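Long-range contacts in abietadiene synthase, chloroplastic (PDB 3S9V), which is a plant terpene synthase of the chloroplast, a largely helical enzyme that carries a metal-binding terpene synthase domain: residues A[195-206]-A[212-221]; A[645-656]-A[742-750]. All blocks are in the same frame, centred on the assembly; numbering follows the deposited sequence.

How the contacts relate
Followed from the N terminus, the chain makes the two contacts in series: contact 1 has closed well before contact 2 opens, so they neither nest nor cross. Contact 1 is local. Helix 192-197 and the 3-10 turn after it meet short helix 215-219 across a link of only five residues, partly buried at one end of the elongated molecule. Contact 2 closes a far longer loop of 85 residues, mostly helical, and ties helix 641-648 and the loop after it to helix 741-757 in the C-terminal helical part. The two lie on opposite sides of the chain's centre, with centres 56 Å apart and nearest atoms about 34 Å apart.

Contact 1 of 2, residues A[195-206]-A[212-221]; sequences LYALPTTLLYSL and IVDWQKIMKL
The ring of Tyr196 stands between Lys217 CD over one face and Leu195 CD1, from its own segment, over the opposite face. Lys217 makes a CH-pi contact, with CD 4.0 Å from the ring centroid and 16° off the normal, and its CB presses on Tyr196 CD2. At the edge, near the ring plane, Asp214 N donates to Tyr196 OH at 2.8 Å, with an N-H...O angle of 147°. Asp214 is the N-cap of helix 215-219, and its OD1 takes a weak, 3.5 Å capping bond from Lys217 N; the tyrosine hydroxyl is thus bonded to the backbone N of the N-cap residue. In this mainly helical terpene synthase, two short helices meet in the N-terminal family region and advance the same way along the contact, Tyr196 beside Lys217 and Pro199 beside Leu221; the 3-10 segment 201-206 lies between them in the chain and joins the packing. Water 1 adds a polar bridge, donating to Tyr196 O and Lys217 O. Obliquely to the ring, Ile218 CD1 touches Leu195 CD1, Tyr196 CE2 and Leu203 CD2, the last at 3.8 Å, while Ile218 CG2 reaches Leu206 CD1. With CG anti to its carbonyl carbon (chi1 -53°), Leu221 brings CD1 to the carbonyl oxygens at the end of helix 192-197, 3.6 Å from Leu195 O and close to Tyr196 O as well. Its CD2 lies against Pro199 CD, and its CB meets Leu203 CD1 at 3.7 Å. Helix 232-242 backs both segments, touched by Leu206 through Val238 and by Trp215 through Arg241, and Ser234 OG is hydrogen-bonded to Leu203 O and Leu206 N.

Contact 2 of 2, residues A[645-656]-A[742-750]; sequences VLISALFTGEVL and IYKRLVFET
Thr652 and Tyr743 meet because each first torsion aims a different group toward the other segment. In Thr652, chi1 of 59° puts OG1 between the backbone N and carbonyl carbon and leaves CG2 anti to the carbonyl carbon; in Tyr743, CG is anti to the carbonyl carbon (chi1 -57°), which carries the ring from helix 741-757 out to the loop. The two side chains cross at about a right angle. Thr652 OG1 donates to Tyr743 OH at 3.0 Å, and its CG2 comes within 3.6 Å of Tyr743 CE2, so one threonine meets both the hydroxyl and the carbon rim of the ring. OG1 also accepts a weak bond from Glu654 N, which links the hydroxyl pair to the loop backbone at Glu654. Water 2 joins Tyr743 OH, 2.6 Å away, to Val655 O, to which it donates. At the same ring carbon, Tyr743 CE2, Ala649 O lies in plane at the edge, 3.5 Å away, and Leu656 CD1 approaches obliquely; Ile742 CG2, from the same helix, lies over one face. Ile742 CG1 packs on Thr652 CG2 at 3.8 Å, and Leu746 CD1 rests near Ala649 CA. One turn further along helix 741-757, the side chains of Val747 and Val645 cross at about a right angle, Val747 CG2 4.1 Å from Val645 CG1. Leu746 O accepts a hydrogen bond from Thr750 OG1 at 2.7 Å, and Val645 CG2 lies against the same oxygen. The contact is buried in the helical C-terminal part of the terpene synthase fold: helix 741-757 lies against helix 641-648 and the loop after it, Ile647 packs on helices 521-541, 570-594 and 599-621, and Thr750 OG1 is hydrogen-bonded to Tyr527 of helix 521-541.

Contact 1 of 2, residues A[195-206]-A[212-221]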
loop_
_atom_site.group_PDB
_atom_site.type_symbol
_atom_site.label_atom_id
_atom_site.label_comp_id
_atom_site.label_asym_id
_atom_site.label_seq_id
_atom_site.Cartn_x
_atom_site.Cartn_y
_atom_site.Cartn_z
ATOM N N LEU A 195 -7.444 -19.279 27.075
ATOM C CA LEU A 195 -7.017 -20.454 26.332
ATOM C C LEU A 195 -8.170 -21.337 25.856
ATOM O O LEU A 195 -8.071 -21.960 24.799
ATOM C CB LEU A 195 -6.048 -21.278 27.194
ATOM C CG LEU A 195 -5.316 -22.489 26.602
ATOM C CD1 LEU A 195 -6.200 -23.694 26.641
ATOM C CD2 LEU A 195 -4.869 -22.196 25.185
ATOM N N TYR A 196 -9.262 -21.384 26.619
ATOM C CA TYR A 196 -10.395 -22.231 26.248
ATOM C C TYR A 196 -11.645 -21.506 25.767
ATOM O O TYR A 196 -12.505 -22.113 25.140
ATOM C CB TYR A 196 -10.794 -23.125 27.423
ATOM C CG TYR A 196 -9.713 -24.061 27.908
ATOM C CD1 TYR A 196 -9.212 -23.957 29.203
ATOM C CD2 TYR A 196 -9.210 -25.067 27.087
ATOM C CE1 TYR A 196 -8.236 -24.832 29.671
ATOM C CE2 TYR A 196 -8.233 -25.951 27.547
ATOM C CZ TYR A 196 -7.750 -25.823 28.844
ATOM O OH TYR A 196 -6.787 -26.688 29.322
ATOM N N ALA A 197 -11.751 -20.219 26.065
ATOM C CA ALA A 197 -12.925 -19.428 25.686
ATOM C C ALA A 197 -13.139 -19.296 24.183
ATOM O O ALA A 197 -14.231 -19.561 23.679
ATOM C CB ALA A 197 -12.833 -18.037 26.309
ATOM N N LEU A 198 -12.088 -18.880 23.480
ATOM C CA LEU A 198 -12.136 -18.677 22.035
ATOM C C LEU A 198 -10.849 -19.166 21.395
ATOM O O LEU A 198 -9.834 -19.326 22.071
ATOM C CB LEU A 198 -12.281 -17.188 21.723
ATOM C CG LEU A 198 -13.383 -16.421 22.452
ATOM C CD1 LEU A 198 -13.243 -14.924 22.173
ATOM C CD2 LEU A 198 -14.733 -16.939 22.003
ATOM N N PRO A 199 -10.875 -19.423 20.076
ATOM C CA PRO A 199 -9.650 -19.886 19.420
ATOM C C PRO A 199 -8.631 -18.750 19.517
ATOM O O PRO A 199 -8.982 -17.584 19.333
ATOM C CB PRO A 199 -10.099 -20.133 17.978
ATOM C CG PRO A 199 -11.575 -20.448 18.113
ATOM C CD PRO A 199 -12.022 -19.444 19.147
ATOM N N THR A 200 -7.384 -19.075 19.833
ATOM C CA THR A 200 -6.348 -18.054 19.936
ATOM C C THR A 200 -5.089 -18.617 19.314
ATOM O O THR A 200 -5.025 -19.815 19.046
ATOM C CB THR A 200 -6.050 -17.679 21.404
ATOM O OG1 THR A 200 -5.492 -18.812 22.081
ATOM C CG2 THR A 200 -7.327 -17.235 22.119
ATOM N N THR A 201 -4.081 -17.776 19.097
ATOM C CA THR A 201 -2.850 -18.260 18.485
ATOM C C THR A 201 -2.098 -19.292 19.334
ATOM O O THR A 201 -1.116 -19.877 18.879
ATOM C CB THR A 201 -1.916 -17.099 18.103
ATOM O OG1 THR A 201 -1.563 -16.349 19.268
ATOM C CG2 THR A 201 -2.612 -16.182 17.096
ATOM N N LEU A 202 -2.553 -19.523 20.565
ATOM C CA LEU A 202 -1.920 -20.540 21.404
ATOM C C LEU A 202 -2.164 -21.903 20.743
ATOM O O LEU A 202 -1.323 -22.801 20.801
ATOM C CB LEU A 202 -2.528 -20.542 22.810
ATOM C CG LEU A 202 -2.034 -19.485 23.794
ATOM C CD1 LEU A 202 -2.989 -19.406 24.979
ATOM C CD2 LEU A 202 -0.626 -19.827 24.247
ATOM N N LEU A 203 -3.327 -22.042 20.113
ATOM C CA LEU A 203 -3.697 -23.286 19.429
ATOM C C LEU A 203 -2.775 -23.603 18.257
ATOM O O LEU A 203 -2.758 -24.729 17.755
ATOM C CB LEU A 203 -5.141 -23.202 18.925
ATOM C CG LEU A 203 -6.187 -22.979 20.017
ATOM C CD1 LEU A 203 -7.557 -22.835 19.383
ATOM C CD2 LEU A 203 -6.155 -24.134 20.997
ATOM N N TYR A 204 -2.021 -22.601 17.815
ATOM C CA TYR A 204 -1.091 -22.761 16.707
ATOM C C TYR A 204 0.053 -23.676 17.112
ATOM O O TYR A 204 0.735 -24.243 16.261
ATOM C CB TYR A 204 -0.552 -21.386 16.301
ATOM C CG TYR A 204 0.358 -21.363 15.099
ATOM C CD1 TYR A 204 1.667 -20.896 15.207
ATOM C CD2 TYR A 204 -0.101 -21.747 13.838
ATOM C CE1 TYR A 204 2.496 -20.805 14.093
ATOM C CE2 TYR A 204 0.724 -21.664 12.712
ATOM C CZ TYR A 204 2.023 -21.190 12.850
ATOM O OH TYR A 204 2.855 -21.106 11.751
ATOM N N SER A 205 0.274 -23.821 18.417
ATOM C CA SER A 205 1.357 -24.680 18.883
ATOM C C SER A 205 0.971 -25.643 20.004
ATOM O O SER A 205 1.683 -25.778 21.002
ATOM C CB SER A 205 2.566 -23.827 19.299
ATOM O OG SER A 205 2.189 -22.509 19.633
ATOM N N LEU A 206 -0.153 -26.328 19.817
ATOM C CA LEU A 206 -0.640 -27.296 20.792
ATOM C C LEU A 206 0.308 -28.478 20.976
ATOM O O LEU A 206 0.274 -29.144 22.008
ATOM C CB LEU A 206 -2.021 -27.809 20.380
ATOM C CG LEU A 206 -3.182 -26.843 20.614
ATOM C CD1 LEU A 206 -4.421 -27.317 19.880
ATOM C CD2 LEU A 206 -3.442 -26.749 22.106
ATOM N N ILE A 212 -0.416 -29.940 29.493
ATOM C CA ILE A 212 -1.248 -29.090 30.339
ATOM C C ILE A 212 -2.618 -28.717 29.798
ATOM O O ILE A 212 -3.315 -27.903 30.402
ATOM C CB ILE A 212 -0.527 -27.765 30.668
ATOM C CG1 ILE A 212 -0.594 -26.825 29.457
ATOM C CG2 ILE A 212 0.924 -28.048 31.049
ATOM C CD1 ILE A 212 -0.048 -25.441 29.712
ATOM N N VAL A 213 -3.028 -29.311 28.687
ATOM C CA VAL A 213 -4.305 -28.936 28.106
ATOM C C VAL A 213 -5.468 -29.920 28.341
ATOM O O VAL A 213 -5.260 -31.127 28.470
ATOM C CB VAL A 213 -4.104 -28.666 26.588
ATOM C CG1 VAL A 213 -4.136 -29.968 25.795
ATOM C CG2 VAL A 213 -5.132 -27.693 26.101
ATOM N N ASP A 214 -6.686 -29.384 28.433
ATOM C CA ASP A 214 -7.901 -30.197 28.617
ATOM C C ASP A 214 -8.426 -30.456 27.209
ATOM O O ASP A 214 -9.133 -29.621 26.650
ATOM C CB ASP A 214 -8.964 -29.427 29.412
ATOM C CG ASP A 214 -10.239 -30.240 29.632
ATOM O OD1 ASP A 214 -10.588 -31.060 28.756
ATOM O OD2 ASP A 214 -10.905 -30.048 30.674
ATOM N N TRP A 215 -8.090 -31.614 26.650
ATOM C CA TRP A 215 -8.475 -31.934 25.281
ATOM C C TRP A 215 -9.927 -31.693 24.909
ATOM O O TRP A 215 -10.212 -31.184 23.820
ATOM C CB TRP A 215 -8.060 -33.369 24.944
ATOM C CG TRP A 215 -6.568 -33.522 24.926
ATOM C CD1 TRP A 215 -5.811 -34.313 25.742
ATOM C CD2 TRP A 215 -5.647 -32.790 24.112
ATOM N NE1 TRP A 215 -4.475 -34.109 25.493
ATOM C CE2 TRP A 215 -4.348 -33.180 24.496
ATOM C CE3 TRP A 215 -5.796 -31.838 23.097
ATOM C CZ2 TRP A 215 -3.202 -32.648 23.901
ATOM C CZ3 TRP A 215 -4.660 -31.308 22.509
ATOM C CH2 TRP A 215 -3.379 -31.713 22.913
ATOM N N GLN A 216 -10.847 -32.047 25.799
ATOM C CA GLN A 216 -12.262 -31.849 25.520
ATOM C C GLN A 216 -12.599 -30.383 25.247
ATOM O O GLN A 216 -13.315 -30.071 24.300
ATOM C CB GLN A 216 -13.113 -32.362 26.683
ATOM C CG GLN A 216 -14.571 -31.983 26.565
ATOM C CD GLN A 216 -15.399 -32.594 27.662
ATOM O OE1 GLN A 216 -15.103 -32.421 28.851
ATOM N NE2 GLN A 216 -16.441 -33.321 27.279
ATOM N N LYS A 217 -12.096 -29.486 26.080
ATOM C CA LYS A 217 -12.361 -28.065 25.890
ATOM C C LYS A 217 -11.713 -27.581 24.602
ATOM O O LYS A 217 -12.269 -26.736 23.900
ATOM C CB LYS A 217 -11.837 -27.260 27.084
ATOM C CG LYS A 217 -12.624 -27.500 28.358
ATOM C CD LYS A 217 -12.193 -26.557 29.468
ATOM C CE LYS A 217 -13.104 -26.691 30.678
ATOM N NZ LYS A 217 -12.725 -25.728 31.745
ATOM N N ILE A 218 -10.539 -28.128 24.291
ATOM C CA ILE A 218 -9.817 -27.765 23.075
ATOM C C ILE A 218 -10.585 -28.134 21.799
ATOM O O ILE A 218 -10.572 -27.380 20.827
ATOM C CB ILE A 218 -8.425 -28.449 23.026
ATOM C CG1 ILE A 218 -7.505 -27.837 24.082
ATOM C CG2 ILE A 218 -7.817 -28.311 21.647
ATOM C CD1 ILE A 218 -7.262 -26.348 23.917
ATOM N N MET A 219 -11.255 -29.284 21.802
ATOM C CA MET A 219 -11.998 -29.740 20.623
ATOM C C MET A 219 -13.075 -28.766 20.142
ATOM O O MET A 219 -13.440 -28.768 18.963
ATOM C CB MET A 219 -12.648 -31.107 20.886
ATOM C CG MET A 219 -11.678 -32.254 21.205
ATOM S SD MET A 219 -10.366 -32.522 19.984
ATOM C CE MET A 219 -11.282 -32.300 18.434
ATOM N N LYS A 220 -13.582 -27.936 21.050
ATOM C CA LYS A 220 -14.624 -26.973 20.705
ATOM C C LYS A 220 -14.065 -25.803 19.917
ATOM O O LYS A 220 -14.818 -25.030 19.325
ATOM C CB LYS A 220 -15.291 -26.426 21.965
ATOM C CG LYS A 220 -15.758 -27.472 22.967
ATOM C CD LYS A 220 -16.504 -26.797 24.113
ATOM C CE LYS A 220 -16.795 -27.760 25.253
ATOM N NZ LYS A 220 -17.643 -27.118 26.302
ATOM N N LEU A 221 -12.743 -25.672 19.912
ATOM C CA LEU A 221 -12.096 -24.574 19.214
ATOM C C LEU A 221 -11.479 -25.009 17.888
ATOM O O LEU A 221 -10.698 -24.279 17.289
ATOM C CB LEU A 221 -11.034 -23.954 20.124
ATOM C CG LEU A 221 -11.569 -23.549 21.500
ATOM C CD1 LEU A 221 -10.448 -22.960 22.344
ATOM C CD2 LEU A 221 -12.706 -22.544 21.332
HETATM O O HOH W 1 -13.429 -24.676 24.772
#

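Contact 2 of 2, residues A[645-656]-A[742-750]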
loop_
_atom_site.group_PDB
_atom_site.type_symbol
_atom_site.label_atom_id
_atom_site.label_comp_id
_atom_site.label_asym_id
_atom_site.label_seq_id
_atom_site.Cartn_x
_atom_site.Cartn_y
_atom_site.Cartn_z
ATOM N N VAL A 645 -8.460 20.076 -15.497
ATOM C CA VAL A 645 -9.190 18.825 -15.644
ATOM C C VAL A 645 -10.186 18.826 -16.802
ATOM O O VAL A 645 -10.181 17.921 -17.635
ATOM C CB VAL A 645 -9.959 18.478 -14.351
ATOM C CG1 VAL A 645 -10.911 17.314 -14.599
ATOM C CG2 VAL A 645 -8.971 18.121 -13.249
ATOM N N LEU A 646 -11.036 19.842 -16.856
ATOM C CA LEU A 646 -12.051 19.910 -17.891
ATOM C C LEU A 646 -11.503 19.942 -19.319
ATOM O O LEU A 646 -12.126 19.414 -20.242
ATOM C CB LEU A 646 -12.966 21.100 -17.624
ATOM C CG LEU A 646 -13.762 20.934 -16.317
ATOM C CD1 LEU A 646 -14.599 22.176 -16.042
ATOM C CD2 LEU A 646 -14.657 19.707 -16.409
ATOM N N ILE A 647 -10.339 20.543 -19.511
ATOM C CA ILE A 647 -9.772 20.568 -20.847
ATOM C C ILE A 647 -9.021 19.260 -21.134
ATOM O O ILE A 647 -9.121 18.715 -22.231
ATOM C CB ILE A 647 -8.874 21.802 -21.033
ATOM C CG1 ILE A 647 -9.730 23.062 -20.824
ATOM C CG2 ILE A 647 -8.251 21.794 -22.424
ATOM C CD1 ILE A 647 -9.041 24.356 -21.128
ATOM N N SER A 648 -8.303 18.735 -20.141
ATOM C CA SER A 648 -7.581 17.473 -20.309
ATOM C C SER A 648 -8.537 16.287 -20.559
ATOM O O SER A 648 -8.196 15.351 -21.285
ATOM C CB SER A 648 -6.744 17.170 -19.062
ATOM O OG SER A 648 -5.738 18.141 -18.858
ATOM N N ALA A 649 -9.724 16.337 -19.948
ATOM C CA ALA A 649 -10.732 15.282 -20.071
ATOM C C ALA A 649 -11.217 15.031 -21.502
ATOM O O ALA A 649 -11.947 14.073 -21.754
ATOM C CB ALA A 649 -11.928 15.604 -19.175
ATOM N N LEU A 650 -10.835 15.900 -22.429
ATOM C CA LEU A 650 -11.220 15.740 -23.830
ATOM C C LEU A 650 -10.219 14.842 -24.548
ATOM O O LEU A 650 -10.467 14.404 -25.666
ATOM C CB LEU A 650 -11.230 17.095 -24.543
ATOM C CG LEU A 650 -12.398 18.069 -24.414
ATOM C CD1 LEU A 650 -12.951 18.063 -23.014
ATOM C CD2 LEU A 650 -11.900 19.452 -24.808
ATOM N N PHE A 651 -9.092 14.561 -23.903
ATOM C CA PHE A 651 -8.051 13.765 -24.545
ATOM C C PHE A 651 -7.652 12.452 -23.879
ATOM O O PHE A 651 -6.484 12.071 -23.904
ATOM C CB PHE A 651 -6.811 14.644 -24.743
ATOM C CG PHE A 651 -7.091 15.915 -25.496
ATOM C CD1 PHE A 651 -7.688 17.000 -24.859
ATOM C CD2 PHE A 651 -6.793 16.013 -26.854
ATOM C CE1 PHE A 651 -7.987 18.164 -25.563
ATOM C CE2 PHE A 651 -7.087 17.170 -27.569
ATOM C CZ PHE A 651 -7.686 18.250 -26.924
ATOM N N THR A 652 -8.627 11.743 -23.321
ATOM C CA THR A 652 -8.365 10.468 -22.650
ATOM C C THR A 652 -8.272 9.282 -23.613
ATOM O O THR A 652 -7.629 8.275 -23.317
ATOM C CB THR A 652 -9.465 10.162 -21.632
ATOM O OG1 THR A 652 -10.725 10.111 -22.308
ATOM C CG2 THR A 652 -9.514 11.250 -20.551
ATOM N N GLY A 653 -8.918 9.404 -24.768
ATOM C CA GLY A 653 -8.894 8.324 -25.735
ATOM C C GLY A 653 -10.294 7.823 -26.013
ATOM O O GLY A 653 -10.500 6.991 -26.894
ATOM N N GLU A 654 -11.256 8.335 -25.250
ATOM C CA GLU A 654 -12.659 7.969 -25.408
ATOM C C GLU A 654 -13.507 9.228 -25.495
ATOM O O GLU A 654 -13.187 10.242 -24.879
ATOM C CB GLU A 654 -13.136 7.129 -24.224
ATOM C CG GLU A 654 -12.470 5.770 -24.121
ATOM C CD GLU A 654 -12.589 4.965 -25.403
ATOM O OE1 GLU A 654 -13.716 4.854 -25.936
ATOM O OE2 GLU A 654 -11.556 4.439 -25.873
ATOM N N VAL A 655 -14.587 9.163 -26.262
ATOM C CA VAL A 655 -15.477 10.304 -26.408
ATOM C C VAL A 655 -16.047 10.680 -25.039
ATOM O O VAL A 655 -16.514 9.816 -24.297
ATOM C CB VAL A 655 -16.640 9.979 -27.373
ATOM C CG1 VAL A 655 -17.636 11.124 -27.403
ATOM C CG2 VAL A 655 -16.094 9.725 -28.774
ATOM N N LEU A 656 -15.990 11.965 -24.705
ATOM C CA LEU A 656 -16.518 12.444 -23.431
ATOM C C LEU A 656 -17.992 12.761 -23.609
ATOM O O LEU A 656 -18.345 13.810 -24.147
ATOM C CB LEU A 656 -15.784 13.708 -22.978
ATOM C CG LEU A 656 -16.316 14.367 -21.695
ATOM C CD1 LEU A 656 -16.219 13.383 -20.533
ATOM C CD2 LEU A 656 -15.523 15.637 -21.397
ATOM N N ILE A 742 -10.379 6.701 -15.593
ATOM C CA ILE A 742 -9.472 7.757 -16.020
ATOM C C ILE A 742 -9.893 9.154 -15.569
ATOM O O ILE A 742 -9.037 9.973 -15.237
ATOM C CB ILE A 742 -9.282 7.751 -17.560
ATOM C CG1 ILE A 742 -8.247 8.805 -17.970
ATOM C CG2 ILE A 742 -10.594 8.031 -18.245
ATOM C CD1 ILE A 742 -6.850 8.534 -17.439
ATOM N N TYR A 743 -11.195 9.430 -15.541
ATOM C CA TYR A 743 -11.668 10.747 -15.125
ATOM C C TYR A 743 -11.563 10.914 -13.607
ATOM O O TYR A 743 -11.312 12.016 -13.114
ATOM C CB TYR A 743 -13.101 10.975 -15.608
ATOM C CG TYR A 743 -13.244 10.844 -17.114
ATOM C CD1 TYR A 743 -13.816 9.707 -17.683
ATOM C CD2 TYR A 743 -12.761 11.834 -17.974
ATOM C CE1 TYR A 743 -13.907 9.553 -19.069
ATOM C CE2 TYR A 743 -12.843 11.690 -19.365
ATOM C CZ TYR A 743 -13.418 10.545 -19.902
ATOM O OH TYR A 743 -13.508 10.383 -21.266
ATOM N N LYS A 744 -11.732 9.818 -12.869
ATOM C CA LYS A 744 -11.608 9.858 -11.415
ATOM C C LYS A 744 -10.151 10.106 -11.029
ATOM O O LYS A 744 -9.871 10.772 -10.034
ATOM C CB LYS A 744 -12.112 8.548 -10.787
ATOM C CG LYS A 744 -13.606 8.365 -10.978
ATOM C CD LYS A 744 -14.229 7.480 -9.929
ATOM C CE LYS A 744 -13.868 6.029 -10.109
ATOM N NZ LYS A 744 -14.536 5.213 -9.045
ATOM N N ARG A 745 -9.225 9.579 -11.827
ATOM C CA ARG A 745 -7.801 9.777 -11.577
ATOM C C ARG A 745 -7.428 11.234 -11.868
ATOM O O ARG A 745 -6.669 11.854 -11.123
ATOM C CB ARG A 745 -6.967 8.832 -12.452
ATOM C CG ARG A 745 -7.096 7.353 -12.078
ATOM C CD ARG A 745 -6.456 6.438 -13.125
ATOM N NE ARG A 745 -5.035 6.713 -13.312
ATOM C CZ ARG A 745 -4.300 6.219 -14.301
ATOM N NH1 ARG A 745 -4.846 5.416 -15.211
ATOM N NH2 ARG A 745 -3.011 6.530 -14.384
ATOM N N LEU A 746 -7.971 11.785 -12.950
ATOM C CA LEU A 746 -7.686 13.175 -13.306
ATOM C C LEU A 746 -8.145 14.116 -12.207
ATOM O O LEU A 746 -7.468 15.083 -11.889
ATOM C CB LEU A 746 -8.381 13.554 -14.613
ATOM C CG LEU A 746 -7.673 13.137 -15.896
ATOM C CD1 LEU A 746 -8.561 13.446 -17.086
ATOM C CD2 LEU A 746 -6.341 13.875 -16.008
ATOM N N VAL A 747 -9.300 13.831 -11.626
ATOM C CA VAL A 747 -9.816 14.679 -10.573
ATOM C C VAL A 747 -9.088 14.477 -9.244
ATOM O O VAL A 747 -8.599 15.437 -8.648
ATOM C CB VAL A 747 -11.322 14.437 -10.355
ATOM C CG1 VAL A 747 -11.824 15.286 -9.178
ATOM C CG2 VAL A 747 -12.088 14.801 -11.609
ATOM N N PHE A 748 -9.002 13.225 -8.800
ATOM C CA PHE A 748 -8.378 12.887 -7.521
ATOM C C PHE A 748 -6.859 13.092 -7.460
ATOM O O PHE A 748 -6.320 13.537 -6.449
ATOM C CB PHE A 748 -8.721 11.435 -7.165
ATOM C CG PHE A 748 -8.402 11.067 -5.747
ATOM C CD1 PHE A 748 -9.158 11.567 -4.700
ATOM C CD2 PHE A 748 -7.334 10.228 -5.458
ATOM C CE1 PHE A 748 -8.856 11.238 -3.385
ATOM C CE2 PHE A 748 -7.024 9.898 -4.143
ATOM C CZ PHE A 748 -7.786 10.401 -3.112
ATOM N N GLU A 749 -6.167 12.754 -8.540
ATOM C CA GLU A 749 -4.716 12.908 -8.585
ATOM C C GLU A 749 -4.315 14.373 -8.639
ATOM O O GLU A 749 -3.269 14.759 -8.112
ATOM C CB GLU A 749 -4.140 12.183 -9.798
ATOM C CG GLU A 749 -4.338 10.673 -9.781
ATOM C CD GLU A 749 -3.745 10.016 -8.550
ATOM O OE1 GLU A 749 -2.642 10.419 -8.131
ATOM O OE2 GLU A 749 -4.378 9.089 -8.007
ATOM N N THR A 750 -5.133 15.193 -9.290
ATOM C CA THR A 750 -4.829 16.609 -9.370
ATOM C C THR A 750 -4.873 17.180 -7.945
ATOM O O THR A 750 -4.028 17.991 -7.583
ATOM C CB THR A 750 -5.814 17.352 -10.313
ATOM O OG1 THR A 750 -5.563 16.963 -11.673
ATOM C CG2 THR A 750 -5.635 18.848 -10.201
HETATM O O HOH W 2 -15.756 9.039 -21.629
#